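Putative lipoprotein (Campylobacter jejuni subsp. jejuni, PDB 4GIO) is of unknown function but, as a predicted bacterial lipoprotein with a variant immunoglobulin fold, is probably tethered to a membrane by a lipid anchor. Local coordinates at residues Leu38-Ile43 / Asn97-Glu102; Val42-Thr47 / Gln75-Pro80. One frame throughout, in Å; residues are numbered along the deposited sequence.

Contact 1. Residues Leu38-Ile43 / Asn97-Glu102; sequences LEFEVI and NDFRLE
F40 and F99 lie flat against each other between two strands, 38-43 and 98-102, that belong to the two facing sheets of an immunoglobulin-like sandwich. The rings form a face-to-face stack, their planes only 7° apart and their centroids 3.7 Å from one another, with F40 CD2 coming within 3.4 Å of F99 CG. Both phenylalanines hold CG between the backbone N and the carbonyl carbon (chi1 near 70° in both), which brings the two rings into overlap from opposite sheets. F40 CB also sits over the F99 face, 3.9 Å from its centroid, as a CH-pi contact. W58, on strand 50-59, meets the F40 ring at a steep tilt and extends the aromatic cluster.

Packing eases toward one end, where the strand axes diverge at 39°. As the backbones separate there, two apolar chains span the gap tip to tip, L101 supplying the length and V42 the methyl, with CG2 of V42 3.8 Å from CD2 of L101. At the other end the backbones draw closer, and the L38 methyl CD2 rests 3.3 Å from D98 N, against the peptide that joins N97 to D98. N97 and D98 form a classic beta bulge opposite L59. The side chains of N97, D98 and R100 start away from strand 38-43, and those of E39 and E41 away from strand 98-102; all five residues are partly exposed, and E39 is salt-bridged to R31. This alternation of apolar and polar residues implies that these two strands are held together by dispersion and exclusion of water rather than by directional bonds.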
loop_
_atom_site.group_PDB
_atom_site.type_symbol
_atom_site.label_atom_id
_atom_site.label_comp_id
_atom_site.label_asym_id
_atom_site.label_seq_id
_atom_site.Cartn_x
_atom_site.Cartn_y
_atom_site.Cartn_z
ATOM N N LEU A 38 4.108 11.739 5.029
ATOM C CA LEU A 38 3.581 10.445 5.467
ATOM C C LEU A 38 4.290 9.282 4.766
ATOM O O LEU A 38 4.496 9.297 3.552
ATOM C CB LEU A 38 2.093 10.408 5.173
ATOM C CG LEU A 38 1.330 9.112 5.517
ATOM C CD1 LEU A 38 1.257 8.976 7.066
ATOM C CD2 LEU A 38 -0.064 9.139 4.825
ATOM N N GLU A 39 4.645 8.251 5.534
ATOM C CA GLU A 39 5.200 7.045 4.942
ATOM C C GLU A 39 4.407 5.889 5.501
ATOM O O GLU A 39 3.977 5.905 6.675
ATOM C CB GLU A 39 6.687 6.924 5.345
ATOM C CG GLU A 39 7.334 5.600 4.878
ATOM C CD GLU A 39 8.650 5.310 5.599
ATOM O OE1 GLU A 39 9.634 6.072 5.341
ATOM O OE2 GLU A 39 8.654 4.348 6.438
ATOM N N PHE A 40 4.187 4.887 4.690
ATOM C CA PHE A 40 3.516 3.702 5.226
ATOM C C PHE A 40 4.309 2.473 4.886
ATOM O O PHE A 40 5.106 2.488 3.917
ATOM C CB PHE A 40 2.028 3.607 4.822
ATOM C CG PHE A 40 1.779 3.317 3.358
ATOM C CD1 PHE A 40 1.897 2.008 2.854
ATOM C CD2 PHE A 40 1.412 4.356 2.474
ATOM C CE1 PHE A 40 1.643 1.732 1.507
ATOM C CE2 PHE A 40 1.135 4.107 1.069
ATOM C CZ PHE A 40 1.245 2.761 0.608
ATOM N N GLU A 41 4.099 1.401 5.675
ATOM C CA GLU A 41 4.765 0.092 5.434
ATOM C C GLU A 41 3.724 -0.972 5.540
ATOM O O GLU A 41 2.953 -0.969 6.509
ATOM C CB GLU A 41 5.820 -0.230 6.489
ATOM C CG GLU A 41 7.133 0.472 6.245
ATOM C CD GLU A 41 8.199 0.250 7.382
ATOM O OE1 GLU A 41 9.248 0.981 7.363
ATOM O OE2 GLU A 41 7.993 -0.646 8.262
ATOM N N VAL A 42 3.633 -1.825 4.533
ATOM C CA VAL A 42 2.649 -2.905 4.571
ATOM C C VAL A 42 3.509 -4.173 4.487
ATOM O O VAL A 42 4.384 -4.265 3.635
ATOM C CB VAL A 42 1.654 -2.802 3.428
ATOM C CG1 VAL A 42 0.642 -4.022 3.391
ATOM C CG2 VAL A 42 0.854 -1.445 3.494
ATOM N N ILE A 43 3.269 -5.137 5.370
ATOM C CA ILE A 43 4.035 -6.373 5.326
ATOM C C ILE A 43 3.106 -7.431 4.699
ATOM O O ILE A 43 1.953 -7.589 5.120
ATOM C CB ILE A 43 4.501 -6.815 6.720
ATOM C CG1 ILE A 43 5.423 -5.746 7.297
ATOM C CG2 ILE A 43 5.259 -8.216 6.615
ATOM C CD1 ILE A 43 5.770 -5.941 8.744
ATOM N N ASN A 97 -2.287 12.421 4.906
ATOM C CA ASN A 97 -2.334 11.981 6.329
ATOM C C ASN A 97 -2.784 10.532 6.464
ATOM O O ASN A 97 -2.746 9.972 7.542
ATOM C CB ASN A 97 -3.298 12.855 7.172
ATOM C CG ASN A 97 -2.727 14.307 7.463
ATOM O OD1 ASN A 97 -3.522 15.228 7.742
ATOM N ND2 ASN A 97 -1.393 14.521 7.298
ATOM N N ASP A 98 -3.263 9.940 5.371
ATOM C CA ASP A 98 -3.611 8.530 5.372
ATOM C C ASP A 98 -3.458 8.009 3.920
ATOM O O ASP A 98 -3.050 8.757 3.020
ATOM C CB ASP A 98 -5.043 8.388 5.908
ATOM C CG ASP A 98 -5.392 6.914 6.335
ATOM O OD1 ASP A 98 -4.486 6.005 6.328
ATOM O OD2 ASP A 98 -6.622 6.682 6.600
ATOM N N PHE A 99 -3.766 6.749 3.677
ATOM C CA PHE A 99 -3.562 6.166 2.332
ATOM C C PHE A 99 -4.593 5.035 2.131
ATOM O O PHE A 99 -5.203 4.577 3.069
ATOM C CB PHE A 99 -2.136 5.582 2.215
ATOM C CG PHE A 99 -1.927 4.290 3.051
ATOM C CD1 PHE A 99 -1.658 4.363 4.412
ATOM C CD2 PHE A 99 -1.990 3.017 2.461
ATOM C CE1 PHE A 99 -1.448 3.218 5.212
ATOM C CE2 PHE A 99 -1.761 1.821 3.251
ATOM C CZ PHE A 99 -1.515 1.924 4.625
ATOM N N ARG A 100 -4.773 4.639 0.891
ATOM C CA ARG A 100 -5.558 3.449 0.534
ATOM C C ARG A 100 -4.724 2.640 -0.452
ATOM O O ARG A 100 -4.128 3.197 -1.346
ATOM C CB ARG A 100 -6.855 3.847 -0.109
ATOM C CG ARG A 100 -7.854 2.719 -0.279
ATOM C CD ARG A 100 -9.259 3.261 -0.764
ATOM N NE ARG A 100 -9.951 3.780 0.433
ATOM C CZ ARG A 100 -10.376 5.031 0.610
ATOM N NH1 ARG A 100 -10.301 5.929 -0.359
ATOM N NH2 ARG A 100 -10.915 5.354 1.782
ATOM N N LEU A 101 -4.662 1.323 -0.259
ATOM C CA LEU A 101 -3.820 0.478 -1.068
ATOM C C LEU A 101 -4.670 -0.610 -1.709
ATOM O O LEU A 101 -5.271 -1.392 -0.998
ATOM C CB LEU A 101 -2.676 -0.130 -0.239
ATOM C CG LEU A 101 -1.793 -1.183 -0.935
ATOM C CD1 LEU A 101 -0.996 -0.577 -2.127
ATOM C CD2 LEU A 101 -0.769 -1.792 0.055
ATOM N N GLU A 102 -4.729 -0.655 -3.029
ATOM C CA GLU A 102 -5.411 -1.782 -3.664
ATOM C C GLU A 102 -4.378 -2.844 -4.107
ATOM O O GLU A 102 -3.337 -2.490 -4.608
ATOM C CB GLU A 102 -6.138 -1.295 -4.930
ATOM C CG GLU A 102 -7.218 -0.310 -4.640
ATOM C CD GLU A 102 -7.836 0.250 -5.940
ATOM O OE1 GLU A 102 -7.453 -0.210 -7.016
ATOM O OE2 GLU A 102 -8.734 1.100 -5.890
#

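Contact 2. Residues Val42-Thr47 / Gln75-Pro80; sequences VILRST and QALRIP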
loop_
_atom_site.group_PDB
_atom_site.type_symbol
_atom_site.label_atom_id
_atom_site.label_comp_id
_atom_site.label_asym_id
_atom_site.label_seq_id
_atom_site.Cartn_x
_atom_site.Cartn_y
_atom_site.Cartn_z
ATOM N N VAL A 42 3.633 -1.825 4.533
ATOM C CA VAL A 42 2.649 -2.905 4.571
ATOM C C VAL A 42 3.509 -4.173 4.487
ATOM O O VAL A 42 4.384 -4.265 3.635
ATOM C CB VAL A 42 1.654 -2.802 3.428
ATOM C CG1 VAL A 42 0.642 -4.022 3.391
ATOM C CG2 VAL A 42 0.854 -1.445 3.494
ATOM N N ILE A 43 3.269 -5.137 5.370
ATOM C CA ILE A 43 4.035 -6.373 5.326
ATOM C C ILE A 43 3.106 -7.431 4.699
ATOM O O ILE A 43 1.953 -7.589 5.120
ATOM C CB ILE A 43 4.501 -6.815 6.720
ATOM C CG1 ILE A 43 5.423 -5.746 7.297
ATOM C CG2 ILE A 43 5.259 -8.216 6.615
ATOM C CD1 ILE A 43 5.770 -5.941 8.744
ATOM N N LEU A 44 3.635 -8.122 3.689
ATOM C CA LEU A 44 2.895 -9.132 2.934
ATOM C C LEU A 44 3.593 -10.485 3.118
ATOM O O LEU A 44 4.816 -10.522 3.282
ATOM C CB LEU A 44 2.857 -8.773 1.446
ATOM C CG LEU A 44 2.267 -7.363 1.147
ATOM C CD1 LEU A 44 2.453 -6.991 -0.273
ATOM C CD2 LEU A 44 0.756 -7.243 1.495
ATOM N N ARG A 45 2.819 -11.566 3.154
ATOM C CA ARG A 45 3.403 -12.928 3.007
ATOM C C ARG A 45 2.438 -13.992 2.515
ATOM O O ARG A 45 1.233 -13.982 2.828
ATOM C CB ARG A 45 4.197 -13.486 4.201
ATOM C CG ARG A 45 3.848 -13.006 5.535
ATOM C CD ARG A 45 4.327 -14.058 6.638
ATOM N NE ARG A 45 5.617 -13.820 7.275
ATOM C CZ ARG A 45 6.724 -14.491 6.957
ATOM N NH1 ARG A 45 7.845 -14.243 7.582
ATOM N NH2 ARG A 45 6.690 -15.402 6.001
ATOM N N SER A 46 3.012 -14.920 1.775
ATOM C CA SER A 46 2.235 -15.892 1.059
ATOM C C SER A 46 2.976 -17.206 1.083
ATOM O O SER A 46 4.197 -17.227 0.967
ATOM C CB SER A 46 2.119 -15.428 -0.389
ATOM O OG SER A 46 1.369 -16.399 -1.106
ATOM N N THR A 47 2.232 -18.295 1.212
ATOM C CA THR A 47 2.885 -19.584 1.163
ATOM C C THR A 47 3.552 -19.856 -0.178
ATOM O O THR A 47 4.679 -20.344 -0.238
ATOM C CB THR A 47 1.912 -20.729 1.406
ATOM O OG1 THR A 47 0.840 -20.313 2.285
ATOM C CG2 THR A 47 2.744 -21.916 1.941
ATOM N N GLN A 75 1.579 -0.770 -10.082
ATOM C CA GLN A 75 2.957 -1.281 -9.943
ATOM C C GLN A 75 2.920 -2.776 -9.756
ATOM O O GLN A 75 2.120 -3.291 -8.970
ATOM C CB GLN A 75 3.607 -0.690 -8.710
ATOM C CG GLN A 75 3.680 0.815 -8.749
ATOM C CD GLN A 75 4.729 1.262 -9.743
ATOM O OE1 GLN A 75 5.912 0.893 -9.607
ATOM N NE2 GLN A 75 4.321 2.068 -10.740
ATOM N N ALA A 76 3.847 -3.485 -10.380
ATOM C CA ALA A 76 3.934 -4.942 -10.149
ATOM C C ALA A 76 4.814 -5.214 -8.981
ATOM O O ALA A 76 5.777 -4.451 -8.676
ATOM C CB ALA A 76 4.502 -5.672 -11.404
ATOM N N LEU A 77 4.514 -6.317 -8.302
ATOM C CA LEU A 77 5.300 -6.693 -7.169
ATOM C C LEU A 77 5.314 -8.196 -7.101
ATOM O O LEU A 77 4.256 -8.841 -7.202
ATOM C CB LEU A 77 4.746 -6.094 -5.882
ATOM C CG LEU A 77 5.337 -6.584 -4.555
ATOM C CD1 LEU A 77 6.809 -6.111 -4.325
ATOM C CD2 LEU A 77 4.453 -6.125 -3.334
ATOM N N ARG A 78 6.527 -8.749 -6.936
ATOM C CA ARG A 78 6.726 -10.178 -6.752
ATOM C C ARG A 78 6.757 -10.527 -5.257
ATOM O O ARG A 78 7.564 -9.985 -4.496
ATOM C CB ARG A 78 8.042 -10.623 -7.382
ATOM C CG ARG A 78 8.332 -12.099 -7.135
ATOM C CD ARG A 78 7.646 -12.921 -8.192
ATOM N NE ARG A 78 7.985 -14.340 -8.101
ATOM C CZ ARG A 78 7.434 -15.289 -8.852
ATOM N NH1 ARG A 78 6.518 -14.989 -9.755
ATOM N NH2 ARG A 78 7.803 -16.549 -8.699
ATOM N N ILE A 79 5.874 -11.410 -4.813
ATOM C CA ILE A 79 5.931 -11.910 -3.417
ATOM C C ILE A 79 6.513 -13.354 -3.473
ATOM O O ILE A 79 5.831 -14.272 -3.976
ATOM C CB ILE A 79 4.528 -11.902 -2.772
ATOM C CG1 ILE A 79 3.967 -10.452 -2.790
ATOM C CG2 ILE A 79 4.578 -12.338 -1.350
ATOM C CD1 ILE A 79 2.515 -10.434 -2.450
ATOM N N PRO A 80 7.790 -13.531 -3.078
ATOM C CA PRO A 80 8.442 -14.895 -3.070
ATOM C C PRO A 80 7.787 -15.820 -2.069
ATOM O O PRO A 80 7.260 -15.369 -1.069
ATOM C CB PRO A 80 9.899 -14.602 -2.641
ATOM C CG PRO A 80 10.146 -13.167 -3.061
ATOM C CD PRO A 80 8.781 -12.477 -2.774
HETATM O O HOH W 1 5.736 -14.504 1.120
#
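L44 points from strand 38-44 toward L77 and I79 on strand 75-79, an outermost strand of the facing sheet. Its CB serves as a spacer, and CG, anti to the carbonyl carbon (chi1 -56°), carries the branch that makes the contact. From there CD1 reaches forward to two partners, 3.8 Å from L77 CD2 and 4.1 Å from I79 CD1, while CD2 turns aside and meets neither. The L44 side chain crosses that of L77 obliquely and that of I79 at about a right angle, and its one methyl touches two neighbours on the same face of the strand. L77 and I79 alternate with the exposed A76 and R78, the usual pattern of a strand with one face turned to a core.

In the immunoglobulin-like sandwich this is a contact between sheets near an edge: V85 of strand 85-90 touches both L77 and I79, as does V52 of strand 50-59. Two residues farther along, S46 continues the contact with its CB, 4.1 Å from I79 CG2. A small residue fits here because its carbon can pack while its hydroxyl turns to a nearby acceptor; OG, anti to the backbone N (chi1 179°), is hydrogen-bonded to the carbonyl of F48. Past the apolar patch, a water lies between the two backbones. It accepts a hydrogen bond from S46 N at 2.8 Å and lies 2.8 Å from P80 O, to which it can donate, joining the backbones of S46 and P80 where no direct bond links them.

Overall arrangement
Contacts 1 and 2 follow one another along strand 38-44, sharing V42 and I43, with centres about 15 Å apart. This strand is the middle one of the three-stranded sheet, and both contacts cross from it to the same opposing mixed sheet. They land on different strands there: contact 1 on 98-105, contact 2 on the outermost strand 75-79, with 50-59 between the two. In sequence the partners come in the reverse order, 75-80 before 97-102. Contact 1 lies near the centre of the chain and contact 2 farther out, so one central strand packs on two non-adjacent strands of the other sheet.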